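Local coordinates for protein phosphoserine aminotransferase (Bacillus alcalophilus, PDB 1W23) that catalyses the reversible, pyridoxal-phosphate-dependent transfer of an amino group between glutamate and 3-phosphohydroxypyruvate, making phosphoserine in serine biosynthesis, at residues Q68-Q73 with T228-D233; S77-M82 with L224-H229; L83-L88 with K111-T116; F187-A192 with V206-D211. All blocks are in the same frame, centred on the assembly; numbering follows the deposited sequence.

In the fold
All four contacts lie in the part of the chain built round the seven-stranded mixed sheet. Contacts 2 and 4 are buried, contact 1 is partly buried and contact 3 is at the surface. Contacts 1 and 2 share helix 226-231, which meets edge strand 67-72 in one and helix 75-87 in the other. Helix 75-87, whose N-terminal end holds the cofactor phosphate, runs on into contact 3. Contact 4 pairs strand 204-209 with 189-193, and strand 67-72 of contact 1 adjoins the former. The chemistry follows the place. Contact 4 rests on backbone hydrogen bonds, contact 2 on a tyrosine and a methionine, and contacts 1 and 3 on apolar touches with a water.

Contact 1 of 4, residues Q68-Q73 with T228-D233; sequences QILFLQ and THIKSD
Leu72 lays its CD2 methyl over one face of the His229 imidazole, a CH-pi contact 3.7 Å from CD2 to the ring centroid. The methyl sits 21° off the ring normal. This joins the edge strand 67-72 of the seven-stranded sheet, in this class-V aminotransferase of the fold-type I PLP enzymes, to the C-terminal end of helix 226-231. His229 has CG beside its backbone N (chi1 -58°), which turns the ring to meet Leu72. Its NE2 is bonded to Met223 O, so the ring is held at its polar end too.

Two residues back along the strand, Leu70 uses its CD2 branch. It reaches CG1 of Ile230 at 3.9 Å and also lies against the backbone between His229 and Ile230. Further out, the extended Gln68 chain runs obliquely past Ile230, its amide group near the CG2 branch.

The helix ends here in a Schellman motif, with Asp233 at positive phi as the C-prime residue. Asp233 N bonds to Ile230 O at 3.3 Å, and Ser234 N to His229 O. At this turn a water sits 2.7 Å from Ile69 O and 2.8 Å from Asp233 OD1, within hydrogen-bonding distance of both.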
# COMPACT_ATOMS: atom_id res chain seq x y z
N GLN A 68 -7.58 -14.40 13.02
CA GLN A 68 -8.10 -13.18 12.36
C GLN A 68 -7.27 -12.95 11.10
O GLN A 68 -6.08 -13.29 11.02
CB GLN A 68 -8.08 -11.99 13.25
CG GLN A 68 -8.84 -10.76 12.63
CD GLN A 68 -9.09 -9.66 13.60
OE1 GLN A 68 -8.96 -8.44 13.27
NE2 GLN A 68 -9.42 -10.07 14.81
N ILE A 69 -7.90 -12.35 10.10
CA ILE A 69 -7.30 -12.00 8.83
C ILE A 69 -7.03 -10.50 8.82
O ILE A 69 -8.00 -9.74 8.97
CB ILE A 69 -8.24 -12.42 7.69
CG1 ILE A 69 -8.49 -13.94 7.71
CG2 ILE A 69 -7.70 -11.98 6.33
CD1 ILE A 69 -9.76 -14.32 6.96
N LEU A 70 -5.80 -10.11 8.67
CA LEU A 70 -5.39 -8.71 8.57
C LEU A 70 -5.03 -8.39 7.13
O LEU A 70 -4.44 -9.22 6.43
CB LEU A 70 -4.20 -8.41 9.46
CG LEU A 70 -4.31 -8.84 10.91
CD1 LEU A 70 -3.02 -8.49 11.65
CD2 LEU A 70 -5.47 -8.18 11.63
N PHE A 71 -5.34 -7.15 6.73
CA PHE A 71 -4.95 -6.58 5.45
C PHE A 71 -4.07 -5.37 5.76
O PHE A 71 -4.58 -4.34 6.19
CB PHE A 71 -6.15 -6.15 4.63
CG PHE A 71 -7.12 -7.26 4.26
CD1 PHE A 71 -8.47 -7.03 4.25
CD2 PHE A 71 -6.68 -8.54 3.91
CE1 PHE A 71 -9.37 -8.02 3.92
CE2 PHE A 71 -7.59 -9.52 3.59
CZ PHE A 71 -8.93 -9.27 3.56
N LEU A 72 -2.76 -5.50 5.53
CA LEU A 72 -1.77 -4.49 5.91
C LEU A 72 -1.06 -3.96 4.68
O LEU A 72 -0.89 -4.66 3.67
CB LEU A 72 -0.75 -5.07 6.88
CG LEU A 72 -1.36 -5.64 8.17
CD1 LEU A 72 -0.23 -6.09 9.08
CD2 LEU A 72 -2.24 -4.65 8.88
N GLN A 73 -0.57 -2.75 4.78
CA GLN A 73 0.36 -2.18 3.80
C GLN A 73 1.77 -2.59 4.15
O GLN A 73 2.06 -2.97 5.30
CB GLN A 73 0.19 -0.68 3.75
CG GLN A 73 -1.19 -0.20 3.33
CD GLN A 73 -1.23 1.32 3.20
OE1 GLN A 73 -0.52 1.88 2.35
NE2 GLN A 73 -2.06 1.98 4.02
N THR A 228 -2.92 -3.31 17.14
CA THR A 228 -3.61 -2.14 16.57
C THR A 228 -4.54 -2.57 15.48
O THR A 228 -5.71 -2.13 15.39
CB THR A 228 -2.56 -1.14 16.03
OG1 THR A 228 -1.77 -0.67 17.13
CG2 THR A 228 -3.19 0.03 15.31
N HIS A 229 -4.01 -3.41 14.59
CA HIS A 229 -4.75 -3.82 13.41
C HIS A 229 -5.80 -4.89 13.73
O HIS A 229 -6.87 -4.92 13.12
CB HIS A 229 -3.76 -4.29 12.32
CG HIS A 229 -2.79 -3.18 12.01
ND1 HIS A 229 -3.21 -2.06 11.31
CD2 HIS A 229 -1.49 -3.03 12.38
CE1 HIS A 229 -2.15 -1.26 11.23
NE2 HIS A 229 -1.09 -1.81 11.85
N ILE A 230 -5.53 -5.78 14.69
CA ILE A 230 -6.51 -6.75 15.15
C ILE A 230 -7.70 -6.00 15.75
O ILE A 230 -8.87 -6.24 15.37
CB ILE A 230 -5.90 -7.68 16.22
CG1 ILE A 230 -4.88 -8.63 15.50
CG2 ILE A 230 -6.95 -8.49 16.94
CD1 ILE A 230 -3.96 -9.36 16.49
N LYS A 231 -7.49 -5.06 16.66
CA LYS A 231 -8.56 -4.37 17.33
C LYS A 231 -9.42 -3.53 16.39
O LYS A 231 -10.62 -3.45 16.55
CB LYS A 231 -7.96 -3.50 18.47
CG LYS A 231 -7.58 -4.38 19.67
CD LYS A 231 -7.10 -3.57 20.90
CE LYS A 231 -6.87 -4.54 22.04
NZ LYS A 231 -5.89 -4.19 23.08
N SER A 232 -8.76 -2.93 15.39
CA SER A 232 -9.45 -2.08 14.42
C SER A 232 -9.91 -2.81 13.16
O SER A 232 -10.37 -2.12 12.24
CB SER A 232 -8.53 -0.91 14.00
OG SER A 232 -7.45 -1.47 13.25
N ASP A 233 -9.78 -4.11 13.08
CA ASP A 233 -10.16 -4.87 11.89
C ASP A 233 -9.50 -4.33 10.62
O ASP A 233 -10.14 -4.23 9.57
CB ASP A 233 -11.66 -4.94 11.73
CG ASP A 233 -12.15 -5.92 10.68
OD1 ASP A 233 -11.43 -6.90 10.37
OD2 ASP A 233 -13.25 -5.71 10.17
O HOH W 1 -8.74 -7.47 10.24

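Contact 2 of 4, residues S77-M82 with L224-H229; sequences SLQFTM and LQYATH. With PLP (pyridoxal-5'-phosphate), chain J.
Ser77 grips O2P of the pyridoxal phosphate twice, through its OG at 2.6 Å and its backbone N at 2.8 Å. The second subunit adds Asn237 and Thr238 to the cofactor's hydrogen bonds. Five residues on, Met82 meets Tyr226. Gln79 accepts a hydrogen bond from the phenol: Tyr226 OH donates to Gln79 OE1 at 2.6 Å. OE1 lies at the ring edge, in its plane. The amide itself is turned 60° from the ring, and the hydroxyl oxygen stands 31° out of the carbonyl plane. The Gln79 chain bends midway to get there.

Helix 75-87, which carries the phosphate at its N-terminal end, is thus tied to the start of helix 226-231, where Gln225 is the N-cap residue. Met82 extends toward that start with CG anti to the backbone N (chi1 -166°). Its CE methyl lies over one face of the Tyr226 ring, 3.9 Å from CE to the centroid, and its SD makes an oblique Met-aromatic contact. Replacing Tyr226 by a leucine would probably leave Gln79 OE1 without this donor and Met82 without its aromatic face. Gln79 NE2 also makes a weak bond to Met82 SD, at 3.6 Å.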
# COMPACT_ATOMS: atom_id res chain seq x y z
N SER A 77 7.96 -7.60 2.95
CA SER A 77 9.20 -7.09 3.52
C SER A 77 8.96 -6.37 4.84
O SER A 77 9.80 -6.46 5.74
CB SER A 77 9.91 -6.15 2.55
OG SER A 77 10.29 -6.84 1.37
N LEU A 78 7.82 -5.64 5.00
CA LEU A 78 7.58 -5.04 6.28
C LEU A 78 7.29 -6.06 7.34
O LEU A 78 7.63 -5.87 8.53
CB LEU A 78 6.45 -3.98 6.21
CG LEU A 78 6.31 -3.12 7.46
CD1 LEU A 78 7.53 -2.26 7.76
CD2 LEU A 78 5.06 -2.25 7.34
N GLN A 79 6.67 -7.20 6.98
CA GLN A 79 6.46 -8.27 7.94
C GLN A 79 7.77 -8.86 8.44
O GLN A 79 7.81 -9.32 9.59
CB GLN A 79 5.58 -9.38 7.32
CG GLN A 79 4.18 -8.90 6.95
CD GLN A 79 3.51 -8.30 8.20
OE1 GLN A 79 3.36 -9.04 9.20
NE2 GLN A 79 3.15 -7.05 8.14
N PHE A 80 8.82 -8.83 7.65
CA PHE A 80 10.12 -9.30 8.14
C PHE A 80 10.56 -8.61 9.40
O PHE A 80 11.20 -9.22 10.25
CB PHE A 80 11.21 -9.13 7.09
CG PHE A 80 11.05 -9.90 5.78
CD1 PHE A 80 11.78 -9.51 4.68
CD2 PHE A 80 10.23 -11.02 5.68
CE1 PHE A 80 11.72 -10.21 3.48
CE2 PHE A 80 10.16 -11.72 4.49
CZ PHE A 80 10.93 -11.34 3.43
N THR A 81 10.26 -7.32 9.55
CA THR A 81 10.57 -6.58 10.79
C THR A 81 9.40 -6.56 11.76
O THR A 81 9.59 -6.67 12.99
CB THR A 81 11.11 -5.18 10.48
OG1 THR A 81 11.66 -4.64 11.72
CG2 THR A 81 10.12 -4.19 9.94
N MET A 82 8.13 -6.47 11.31
CA MET A 82 7.01 -6.40 12.23
C MET A 82 6.91 -7.65 13.08
O MET A 82 6.60 -7.58 14.26
CB MET A 82 5.76 -6.06 11.42
CG MET A 82 4.59 -5.63 12.24
SD MET A 82 3.24 -5.09 11.19
CE MET A 82 1.88 -4.92 12.31
N LEU A 224 2.93 -0.38 14.02
CA LEU A 224 3.75 -1.58 13.94
C LEU A 224 3.32 -2.66 14.92
O LEU A 224 3.98 -3.72 14.94
CB LEU A 224 5.23 -1.25 14.06
CG LEU A 224 5.77 -0.43 12.85
CD1 LEU A 224 7.07 0.26 13.18
CD2 LEU A 224 5.91 -1.37 11.66
N GLN A 225 2.29 -2.43 15.70
CA GLN A 225 1.68 -3.45 16.59
C GLN A 225 0.65 -4.26 15.87
O GLN A 225 -0.28 -3.67 15.33
CB GLN A 225 1.02 -2.79 17.83
CG GLN A 225 1.99 -2.02 18.67
CD GLN A 225 1.50 -1.73 20.02
OE1 GLN A 225 0.45 -2.23 20.42
NE2 GLN A 225 2.30 -0.95 20.68
N TYR A 226 0.76 -5.59 15.89
CA TYR A 226 -0.39 -6.36 15.36
C TYR A 226 -1.68 -6.03 16.11
O TYR A 226 -2.75 -6.00 15.49
CB TYR A 226 -0.15 -7.88 15.36
CG TYR A 226 0.94 -8.27 14.40
CD1 TYR A 226 2.19 -8.61 14.82
CD2 TYR A 226 0.71 -8.28 13.03
CE1 TYR A 226 3.19 -8.96 13.94
CE2 TYR A 226 1.72 -8.61 12.12
CZ TYR A 226 2.98 -8.96 12.58
OH TYR A 226 3.99 -9.28 11.75
N ALA A 227 -1.59 -5.79 17.43
CA ALA A 227 -2.78 -5.51 18.22
C ALA A 227 -3.55 -4.33 17.66
O ALA A 227 -4.82 -4.35 17.70
CB ALA A 227 -2.38 -5.31 19.69
N THR A 228 -2.92 -3.31 17.14
CA THR A 228 -3.61 -2.14 16.57
C THR A 228 -4.54 -2.57 15.48
O THR A 228 -5.71 -2.13 15.39
CB THR A 228 -2.56 -1.14 16.03
OG1 THR A 228 -1.77 -0.67 17.13
CG2 THR A 228 -3.19 0.03 15.31
N HIS A 229 -4.01 -3.41 14.59
CA HIS A 229 -4.75 -3.82 13.41
C HIS A 229 -5.80 -4.89 13.73
O HIS A 229 -6.87 -4.92 13.12
CB HIS A 229 -3.76 -4.29 12.32
CG HIS A 229 -2.79 -3.18 12.01
ND1 HIS A 229 -3.21 -2.06 11.31
CD2 HIS A 229 -1.49 -3.03 12.38
CE1 HIS A 229 -2.15 -1.26 11.23
NE2 HIS A 229 -1.09 -1.81 11.85
N1 PLP J . 8.88 -13.21 0.36
C2 PLP J . 8.72 -13.96 -0.79
C2A PLP J . 8.69 -15.44 -0.63
C3 PLP J . 8.58 -13.33 -2.02
O3 PLP J . 8.41 -14.04 -3.11
C4 PLP J . 8.63 -11.89 -2.09
C4A PLP J . 8.41 -11.22 -3.40
C5 PLP J . 8.78 -11.16 -0.89
C6 PLP J . 8.93 -11.85 0.30
C5A PLP J . 8.87 -9.66 -0.86
O4P PLP J . 7.51 -9.11 -0.97
P PLP J . 7.32 -7.49 -1.04
O1P PLP J . 8.03 -7.03 -2.28
O2P PLP J . 7.95 -6.92 0.22
O3P PLP J . 5.81 -7.37 -1.05

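Contact 3 of 4, residues L83-L88 with K111-T116; sequences LPMNLL and KLLGET
Pro84 and Met85 meet Leu113 through a single methyl. CD1 of Leu113 lies 3.7 Å from Met85 CG and 3.8 Å from Pro84 CG. The leucine crosses the proline at about a right angle, with its CD1 branch set between the ring and the base of the methionine chain. Leu113 has CG beside its backbone N (chi1 -64°), which carries this branch toward the helix.

Leu88 makes van der Waals contacts with backbone rather than side chains. Its CD2 methyl touches Gly114 CA at 3.8 Å, and its CD1 methyl lies 3.6 Å from Glu115 O. Gly114 has no side chain, and a CB at its place would run into Leu88 CG. An alanine in place of Leu88 would strip both methyls from the backbone of Gly114 and Glu115 and would probably open a gap beside the glycine.

The polar link is a water. It lies 2.8 Å from Leu88 O and 3.1 Å from Leu113 O, within hydrogen-bonding distance of both. No direct hydrogen bond crosses the contact.

The parts joined are the C-terminal end of helix 75-87 and the turn that leads from helix 101-111 into edge strand 115-121. On the helix side, Met85 also packs on Pro221 of the second subunit, so the dimer interface lies close by. With methyl contacts and one shared water, the helix end and the turn are held by close fit rather than by directional bonds across the contact.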
# COMPACT_ATOMS: atom_id res chain seq x y z
N LEU A 83 7.19 -8.81 12.49
CA LEU A 83 7.10 -10.08 13.26
C LEU A 83 8.03 -10.08 14.45
O LEU A 83 7.58 -10.19 15.61
CB LEU A 83 7.31 -11.26 12.31
CG LEU A 83 7.75 -12.61 13.03
CD1 LEU A 83 6.59 -13.15 13.80
CD2 LEU A 83 8.33 -13.61 12.06
N PRO A 84 9.36 -9.89 14.28
CA PRO A 84 10.22 -9.87 15.49
C PRO A 84 9.94 -8.68 16.39
O PRO A 84 10.07 -8.78 17.60
CB PRO A 84 11.63 -9.88 14.90
CG PRO A 84 11.48 -9.36 13.48
CD PRO A 84 10.17 -9.93 13.06
N MET A 85 9.52 -7.54 15.84
CA MET A 85 9.18 -6.41 16.73
C MET A 85 8.08 -6.77 17.72
O MET A 85 8.05 -6.30 18.84
CB MET A 85 8.56 -5.21 16.00
CG MET A 85 9.59 -4.35 15.35
SD MET A 85 8.78 -2.97 14.55
CE MET A 85 10.21 -2.14 13.87
N ASN A 86 7.16 -7.64 17.33
CA ASN A 86 6.08 -8.04 18.18
C ASN A 86 6.36 -9.27 19.00
O ASN A 86 5.86 -9.34 20.12
CB ASN A 86 4.78 -8.24 17.36
CG ASN A 86 4.13 -6.93 16.95
OD1 ASN A 86 3.13 -6.51 17.55
ND2 ASN A 86 4.70 -6.25 15.94
N LEU A 87 7.11 -10.24 18.51
CA LEU A 87 7.27 -11.51 19.20
C LEU A 87 8.69 -11.79 19.71
O LEU A 87 8.86 -12.66 20.58
CB LEU A 87 6.85 -12.68 18.26
CG LEU A 87 5.37 -12.93 18.02
CD1 LEU A 87 5.25 -14.20 17.17
CD2 LEU A 87 4.57 -13.00 19.33
N LEU A 88 9.70 -11.13 19.20
CA LEU A 88 11.08 -11.44 19.63
C LEU A 88 11.41 -10.62 20.85
O LEU A 88 11.96 -9.52 20.78
CB LEU A 88 12.02 -11.20 18.44
CG LEU A 88 13.49 -11.57 18.69
CD1 LEU A 88 13.63 -12.95 19.27
CD2 LEU A 88 14.33 -11.46 17.42
N LYS A 111 17.69 -10.14 13.18
CA LYS A 111 19.00 -9.95 13.79
C LYS A 111 19.16 -8.54 14.26
O LYS A 111 19.89 -8.31 15.27
CB LYS A 111 20.10 -10.20 12.77
CG LYS A 111 20.35 -11.61 12.43
CD LYS A 111 21.75 -11.77 11.81
CE LYS A 111 22.11 -13.19 11.64
NZ LYS A 111 23.05 -13.73 10.67
N LEU A 112 18.51 -7.56 13.64
CA LEU A 112 18.56 -6.20 14.13
C LEU A 112 17.83 -6.00 15.45
O LEU A 112 18.09 -5.02 16.19
CB LEU A 112 17.96 -5.21 13.08
CG LEU A 112 18.71 -5.12 11.74
CD1 LEU A 112 18.04 -4.25 10.65
CD2 LEU A 112 20.16 -4.67 12.01
N LEU A 113 16.93 -6.89 15.77
CA LEU A 113 16.05 -6.68 16.91
C LEU A 113 16.27 -7.62 18.08
O LEU A 113 15.80 -7.41 19.20
CB LEU A 113 14.61 -6.80 16.43
CG LEU A 113 14.24 -5.71 15.41
CD1 LEU A 113 12.88 -6.05 14.82
CD2 LEU A 113 14.26 -4.31 16.02
N GLY A 114 16.96 -8.73 17.89
CA GLY A 114 17.20 -9.64 19.01
C GLY A 114 18.00 -10.84 18.56
O GLY A 114 18.61 -10.84 17.49
N GLU A 115 18.06 -11.83 19.44
CA GLU A 115 18.84 -13.04 19.17
C GLU A 115 18.14 -13.88 18.12
O GLU A 115 16.92 -14.02 18.16
CB GLU A 115 19.01 -13.88 20.44
CG GLU A 115 19.93 -15.04 20.30
CD GLU A 115 20.37 -15.80 21.52
OE1 GLU A 115 19.92 -15.49 22.66
OE2 GLU A 115 21.22 -16.73 21.32
N THR A 116 18.95 -14.46 17.23
CA THR A 116 18.48 -15.29 16.15
C THR A 116 19.27 -16.62 16.14
O THR A 116 20.29 -16.81 16.79
CB THR A 116 18.55 -14.62 14.79
OG1 THR A 116 19.92 -14.29 14.50
CG2 THR A 116 17.75 -13.36 14.74
O HOH W 2 14.66 -9.15 21.53

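Contact 4 of 4, residues F187-A192 with V206-D211; sequences FGMIYA and VIVKKD
Ile190 and Ile207 exchange two backbone hydrogen bonds. Ile190 N donates to Ile207 O at 2.9 Å, and Ile207 N donates to Ile190 O at 2.8 Å. A third bond runs from Lys209 N to Gly188 O at 3.0 Å, nearly straight at 173°. Met189 CA, in a non-hydrogen-bonded pair, comes 3.2 Å from Ile207 O in a CA-H...O contact.

On the face that carries Met189, Tyr191, Val206 and Val208, the methionine does most of the touching. With CG opposite the backbone N (chi1 -178°), the chain lies side by side with Val208, Met189 CG being 4.0 Å from Val208 CG1. The side chain then passes obliquely over Val206, with SD 3.9 Å from Val206 CG1. Val206 uses its other branch, CG2, against CB of Tyr191.

These pairs form the antiparallel hairpin of strands 189-193 and 204-209. The N-to-C directions of segments 189-192 and 206-209 differ by 173°. In the sheet, strand 67-72 lies beyond 204-209, and strand 169-172 beyond 189-193. Helix 75-87 covers the Met189 face, where Gln79 touches Met189, Tyr191 and Val206. The Tyr191 ring leads toward Asp172 of the cofactor pocket, and its OH is hydrogen-bonded to His146 NE2.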
# COMPACT_ATOMS: atom_id res chain seq x y z
N PHE A 187 -0.01 -23.31 12.20
CA PHE A 187 0.72 -22.06 12.22
C PHE A 187 0.20 -21.10 13.28
O PHE A 187 -1.01 -21.00 13.50
CB PHE A 187 0.57 -21.35 10.86
CG PHE A 187 1.18 -22.20 9.74
CD1 PHE A 187 0.42 -23.14 9.05
CD2 PHE A 187 2.51 -22.09 9.38
CE1 PHE A 187 0.99 -23.93 8.06
CE2 PHE A 187 3.08 -22.88 8.43
CZ PHE A 187 2.33 -23.82 7.76
N GLY A 188 1.11 -20.33 13.84
CA GLY A 188 0.73 -19.16 14.60
C GLY A 188 0.44 -17.94 13.75
O GLY A 188 -0.38 -17.09 14.12
N MET A 189 1.16 -17.84 12.63
CA MET A 189 0.97 -16.71 11.71
C MET A 189 1.42 -17.12 10.33
O MET A 189 2.47 -17.80 10.17
CB MET A 189 1.74 -15.50 12.24
CG MET A 189 1.56 -14.27 11.38
SD MET A 189 2.35 -12.81 12.07
CE MET A 189 3.43 -12.50 10.65
N ILE A 190 0.70 -16.68 9.33
CA ILE A 190 1.04 -16.80 7.90
C ILE A 190 0.96 -15.41 7.29
O ILE A 190 0.02 -14.66 7.60
CB ILE A 190 0.01 -17.71 7.21
CG1 ILE A 190 0.10 -19.14 7.71
CG2 ILE A 190 0.09 -17.57 5.72
CD1 ILE A 190 -1.08 -19.97 7.37
N TYR A 191 1.92 -15.03 6.46
CA TYR A 191 1.81 -13.76 5.76
C TYR A 191 2.18 -13.94 4.30
O TYR A 191 2.95 -14.84 3.90
CB TYR A 191 2.65 -12.67 6.40
CG TYR A 191 4.12 -12.90 6.47
CD1 TYR A 191 5.00 -12.35 5.56
CD2 TYR A 191 4.71 -13.65 7.51
CE1 TYR A 191 6.37 -12.53 5.61
CE2 TYR A 191 6.08 -13.82 7.58
CZ TYR A 191 6.91 -13.27 6.63
OH TYR A 191 8.29 -13.39 6.70
N ALA A 192 1.66 -13.02 3.47
CA ALA A 192 1.90 -13.08 2.04
C ALA A 192 1.58 -11.73 1.42
O ALA A 192 0.47 -11.23 1.56
CB ALA A 192 0.93 -14.08 1.36
N VAL A 206 -2.19 -11.12 6.33
CA VAL A 206 -1.60 -11.70 7.51
C VAL A 206 -2.72 -12.46 8.26
O VAL A 206 -3.68 -11.85 8.68
CB VAL A 206 -0.95 -10.65 8.42
CG1 VAL A 206 -0.24 -11.29 9.60
CG2 VAL A 206 0.03 -9.78 7.61
N ILE A 207 -2.54 -13.79 8.38
CA ILE A 207 -3.48 -14.65 9.11
C ILE A 207 -2.84 -14.97 10.44
O ILE A 207 -1.76 -15.54 10.46
CB ILE A 207 -3.81 -15.90 8.29
CG1 ILE A 207 -4.40 -15.60 6.91
CG2 ILE A 207 -4.72 -16.79 9.11
CD1 ILE A 207 -4.27 -16.73 5.92
N VAL A 208 -3.47 -14.56 11.54
CA VAL A 208 -2.85 -14.58 12.84
C VAL A 208 -3.73 -15.29 13.86
O VAL A 208 -4.95 -15.08 13.92
CB VAL A 208 -2.64 -13.15 13.45
CG1 VAL A 208 -1.72 -12.32 12.62
CG2 VAL A 208 -3.95 -12.37 13.65
N LYS A 209 -3.13 -16.14 14.67
CA LYS A 209 -3.82 -16.73 15.81
C LYS A 209 -4.01 -15.60 16.81
O LYS A 209 -3.05 -15.02 17.31
CB LYS A 209 -3.00 -17.89 16.38
CG LYS A 209 -3.78 -18.71 17.40
CD LYS A 209 -3.02 -20.01 17.69
CE LYS A 209 -3.75 -20.89 18.74
NZ LYS A 209 -4.58 -21.85 17.96
N LYS A 210 -5.28 -15.22 17.09
CA LYS A 210 -5.56 -13.97 17.77
C LYS A 210 -4.85 -13.87 19.10
O LYS A 210 -4.29 -12.80 19.41
CB LYS A 210 -7.07 -13.83 17.98
CG LYS A 210 -7.84 -13.85 16.70
CD LYS A 210 -9.30 -13.55 16.91
CE LYS A 210 -10.37 -14.42 16.26
NZ LYS A 210 -11.67 -13.69 16.53
N ASP A 211 -4.86 -14.94 19.87
CA ASP A 211 -4.34 -14.79 21.23
C ASP A 211 -2.82 -14.76 21.27
O ASP A 211 -2.29 -14.47 22.36
CB ASP A 211 -4.91 -15.88 22.18
CG ASP A 211 -4.57 -17.31 21.77
OD1 ASP A 211 -3.85 -17.60 20.77
OD2 ASP A 211 -5.06 -18.26 22.48